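Local coordinates for LbaCas13a H328A (C2c2) (Lachnospiraceae bacterium NK4A179, PDB 5WLH), which binds a CRISPR precursor guide RNA and, as a Cas13a (C2c2) effector, probably cleaves RNA targets matched by that guide, at residues T558-D561 / T562-Y566; V589-L592 / T593-D597. All coordinates share one frame; numbering follows the deposited sequence.

Contact 1 (T558-D561 / T562-Y566)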
# COMPACT_ATOMS: atom_id res chain seq x y z
N THR A 558 41.05 3.55 -4.98
CA THR A 558 40.21 2.80 -5.90
C THR A 558 38.82 3.41 -6.03
O THR A 558 37.92 2.77 -6.60
CB THR A 558 40.09 1.34 -5.47
OG1 THR A 558 39.56 1.28 -4.14
CG2 THR A 558 41.46 0.66 -5.51
N LEU A 559 38.64 4.63 -5.54
CA LEU A 559 37.32 5.25 -5.46
C LEU A 559 36.63 5.32 -6.82
O LEU A 559 35.46 4.93 -6.95
CB LEU A 559 37.45 6.65 -4.85
CG LEU A 559 36.13 7.39 -4.72
CD1 LEU A 559 35.09 6.50 -3.99
CD2 LEU A 559 36.33 8.73 -4.00
N ARG A 560 37.33 5.82 -7.85
CA ARG A 560 36.69 5.91 -9.16
C ARG A 560 36.30 4.54 -9.69
O ARG A 560 35.19 4.38 -10.22
CB ARG A 560 37.61 6.60 -10.17
CG ARG A 560 36.97 6.71 -11.54
CD ARG A 560 37.95 7.19 -12.59
NE ARG A 560 38.41 8.53 -12.27
CZ ARG A 560 39.24 9.24 -13.02
NH1 ARG A 560 39.71 8.73 -14.15
NH2 ARG A 560 39.59 10.46 -12.64
N ASP A 561 37.19 3.55 -9.57
CA ASP A 561 36.84 2.23 -10.06
C ASP A 561 35.71 1.61 -9.24
O ASP A 561 34.88 0.88 -9.79
CB ASP A 561 38.07 1.31 -10.06
CG ASP A 561 39.02 1.59 -11.23
OD1 ASP A 561 38.77 2.54 -12.01
OD2 ASP A 561 40.02 0.85 -11.36
N THR A 562 35.66 1.91 -7.94
CA THR A 562 34.55 1.43 -7.12
C THR A 562 33.23 2.05 -7.56
O THR A 562 32.23 1.34 -7.75
CB THR A 562 34.82 1.72 -5.65
OG1 THR A 562 36.09 1.17 -5.28
CG2 THR A 562 33.73 1.12 -4.77
N ILE A 563 33.21 3.37 -7.77
CA ILE A 563 32.00 4.03 -8.26
C ILE A 563 31.55 3.42 -9.58
O ILE A 563 30.36 3.17 -9.80
CB ILE A 563 32.24 5.55 -8.41
CG1 ILE A 563 32.48 6.22 -7.06
CG2 ILE A 563 31.10 6.19 -9.17
CD1 ILE A 563 33.05 7.63 -7.20
N LEU A 564 32.50 3.17 -10.48
CA LEU A 564 32.12 2.72 -11.81
C LEU A 564 31.61 1.27 -11.82
O LEU A 564 31.09 0.84 -12.85
CB LEU A 564 33.31 2.89 -12.77
CG LEU A 564 33.68 4.35 -13.09
CD1 LEU A 564 34.93 4.45 -13.99
CD2 LEU A 564 32.50 5.04 -13.74
N GLN A 565 31.74 0.52 -10.72
CA GLN A 565 31.05 -0.76 -10.64
C GLN A 565 29.55 -0.59 -10.85
O GLN A 565 28.89 -1.46 -11.42
CB GLN A 565 31.30 -1.42 -9.28
CG GLN A 565 32.71 -1.92 -9.05
CD GLN A 565 32.93 -2.45 -7.64
OE1 GLN A 565 32.02 -2.99 -7.02
NE2 GLN A 565 34.15 -2.30 -7.14
N TYR A 566 29.00 0.53 -10.37
CA TYR A 566 27.58 0.84 -10.51
C TYR A 566 27.24 1.41 -11.87
O TYR A 566 26.05 1.55 -12.18
CB TYR A 566 27.18 1.80 -9.40
CG TYR A 566 27.30 1.14 -8.07
CD1 TYR A 566 26.26 0.36 -7.59
CD2 TYR A 566 28.47 1.23 -7.33
CE1 TYR A 566 26.37 -0.30 -6.39
CE2 TYR A 566 28.58 0.58 -6.12
CZ TYR A 566 27.52 -0.19 -5.66
OH TYR A 566 27.61 -0.85 -4.45
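Thr562 reaches back one helical turn to Thr558 and holds the carbonyl oxygen of that residue with two donors. Its backbone N lies 2.8 Å from Thr558 O, nearly on the line of the carbonyl bond. The hydroxyl, OG1, gives its proton to the same oxygen, also at 2.8 Å, but comes from above the carbonyl plane, 56° out of it, rather than on a lone pair. The first torsion of Thr562 (chi1 -55°) makes this possible by setting OG1 beside its own backbone N and pointing it back toward the start of the helix. Next along the chain, Ile563 N bonds to Leu559 O at 2.9 Å in an almost straight line (169° at the hydrogen), and Leu564 N bonds to Arg560 O. The last bond of this series, from Gln565 N to Asp561 O, is weak and bent, 3.3 Å long. This is a short alpha helix, 559-564, with Thr558 in the N-cap position although its side chain makes no capping bond; near the other end, Gln565 N is also bonded to Thr562 O and Tyr566 N to Ile563 O.

Two side-chain pairs flank these bonds. Leu559 crosses Ile563 at a slant, its CG 4.0 Å from Ile563 CD1. On another side of the helix, the aliphatic part of Arg560 runs alongside Leu564 in the same direction, with Arg560 CG 3.9 Å from Leu564 CD1. The Arg560 chain bends beyond CG, and its NE forms a salt bridge with Asp588. Helix 578-581 touches both Arg560 and Leu564, whereas Gln516, from helix 486-517, bonds to Gln565 OE1 and Tyr566 OH.

Contact 2 (V589-L592 / T593-D597)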
# COMPACT_ATOMS: atom_id res chain seq x y z
N VAL A 589 37.21 12.12 -5.36
CA VAL A 589 36.38 12.48 -4.21
C VAL A 589 35.30 13.47 -4.62
O VAL A 589 34.16 13.41 -4.13
CB VAL A 589 37.25 13.03 -3.07
CG1 VAL A 589 36.39 13.47 -1.93
CG2 VAL A 589 38.25 11.97 -2.61
N ASP A 590 35.62 14.40 -5.52
CA ASP A 590 34.59 15.31 -6.02
C ASP A 590 33.62 14.58 -6.94
O ASP A 590 32.44 14.95 -7.02
CB ASP A 590 35.24 16.48 -6.76
CG ASP A 590 36.28 17.18 -5.91
OD1 ASP A 590 35.90 17.99 -5.04
OD2 ASP A 590 37.48 16.90 -6.10
N PHE A 591 34.10 13.54 -7.62
CA PHE A 591 33.22 12.67 -8.38
C PHE A 591 32.18 12.02 -7.47
O PHE A 591 30.97 12.10 -7.73
CB PHE A 591 34.06 11.60 -9.10
CG PHE A 591 33.28 10.74 -10.05
CD1 PHE A 591 32.07 11.16 -10.57
CD2 PHE A 591 33.78 9.50 -10.44
CE1 PHE A 591 31.36 10.36 -11.46
CE2 PHE A 591 33.08 8.69 -11.32
CZ PHE A 591 31.86 9.13 -11.83
N LEU A 592 32.64 11.40 -6.38
CA LEU A 592 31.73 10.83 -5.39
C LEU A 592 30.79 11.88 -4.82
O LEU A 592 29.58 11.63 -4.65
CB LEU A 592 32.53 10.19 -4.25
CG LEU A 592 31.71 9.64 -3.09
CD1 LEU A 592 30.82 8.53 -3.64
CD2 LEU A 592 32.62 9.12 -1.99
N THR A 593 31.32 13.07 -4.54
CA THR A 593 30.52 14.14 -3.95
C THR A 593 29.45 14.62 -4.92
O THR A 593 28.33 14.94 -4.51
CB THR A 593 31.44 15.29 -3.53
OG1 THR A 593 32.10 14.93 -2.31
CG2 THR A 593 30.65 16.57 -3.30
N ASP A 594 29.77 14.66 -6.21
CA ASP A 594 28.77 15.10 -7.17
C ASP A 594 27.63 14.10 -7.29
O ASP A 594 26.46 14.49 -7.31
CB ASP A 594 29.42 15.35 -8.52
CG ASP A 594 29.92 16.78 -8.66
OD1 ASP A 594 29.76 17.58 -7.71
OD2 ASP A 594 30.45 17.10 -9.72
N LEU A 595 27.95 12.81 -7.34
CA LEU A 595 26.89 11.80 -7.37
C LEU A 595 26.04 11.84 -6.11
O LEU A 595 24.81 11.74 -6.17
CB LEU A 595 27.51 10.41 -7.55
CG LEU A 595 28.19 10.18 -8.89
CD1 LEU A 595 28.86 8.82 -8.84
CD2 LEU A 595 27.21 10.24 -10.06
N LYS A 596 26.69 11.98 -4.95
CA LYS A 596 25.98 12.17 -3.69
C LYS A 596 25.06 13.39 -3.76
O LYS A 596 23.92 13.33 -3.28
CB LYS A 596 26.99 12.34 -2.55
CG LYS A 596 26.39 12.59 -1.19
CD LYS A 596 27.46 13.01 -0.19
CE LYS A 596 27.94 14.44 -0.42
NZ LYS A 596 26.94 15.49 -0.06
N ASP A 597 25.53 14.49 -4.35
CA ASP A 597 24.72 15.69 -4.47
C ASP A 597 23.53 15.49 -5.40
O ASP A 597 22.46 16.07 -5.17
CB ASP A 597 25.56 16.86 -4.99
CG ASP A 597 26.51 17.40 -3.96
OD1 ASP A 597 26.37 17.05 -2.77
OD2 ASP A 597 27.42 18.17 -4.36
O HOH W 1 34.40 16.66 -2.49
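Phe591 and Leu595, one turn apart, form the apolar part of this contact. The phenyl ring and the isobutyl group pass each other at a slant, and Leu595 CD1 approaches Phe591 CE1 to 3.9 Å from an oblique direction. With CG of Phe591 opposite its backbone N (chi1 -173°) and CG of Leu595 beside its own (chi1 -67°), the two groups converge. Leu623 and Met627 of helix 621-632 pack on Phe591, and Ile624 of that helix packs on Leu595.

The backbone bonds are regular. Thr593 N, Asp594 N, Leu595 N and Lys596 N donate in turn to the carbonyl oxygens of Val589, Asp590, Phe591 and Leu592; the bond from Leu595 N to Phe591 O, 3.1 Å, is close to straight at 170°, and that from Asp594 N to Asp590 O is shorter at 2.8 Å and more bent.

Side-chain polar contacts gather around Thr593 OG1. It lies 3.1 Å from Val589 O and 2.9 Å from a water, which in turn donates to Asp590 OD1 at 3.2 Å and so bridges the two side chains. The other carboxylate oxygen, Asp590 OD2, has a salt bridge to Lys533 and accepts a bond from the backbone N of Asp587, so both oxygens of this group are engaged.

Charge pairing appears farther along. Lys596 bends at its last two torsions, which brings NZ to within 3.2 Å of Asp597 OD1 in a salt bridge; NZ is also bonded to Leu530 O. The contacts between residues 589-592 and 593-597 are those of one continuous alpha helix, 588-602. At its start Asp587 OD1 accepts from Val589 N while Asp590 OD2 accepts from Asp587 N, a reciprocal pair resembling a capping box, although the backbone donor is Val589 N rather than Asp590 N.

How the contacts relate
Contacts 1 and 2 follow in series along the chain, on helices 559-564 and 588-602, with centres 12 Å apart, and they meet directly. Ile563 does most of the joining: its CG2 lies 3.5 Å from Leu595 CD1, and its CD1 lies 3.8 Å from Phe591 CD2. Leu559 adds a second point, its CD2 packing 3.8 Å from Val589 CA. Helix 486-517 touches both, through Thr517 on Leu559, Ile563 and Leu592. Their centres lie about 35 and 34 Å from the centre of the chain, on the same side of it, and the bound RNA is about 12 Å from the nearest atom of contact 1 and about 21 Å from that of contact 2.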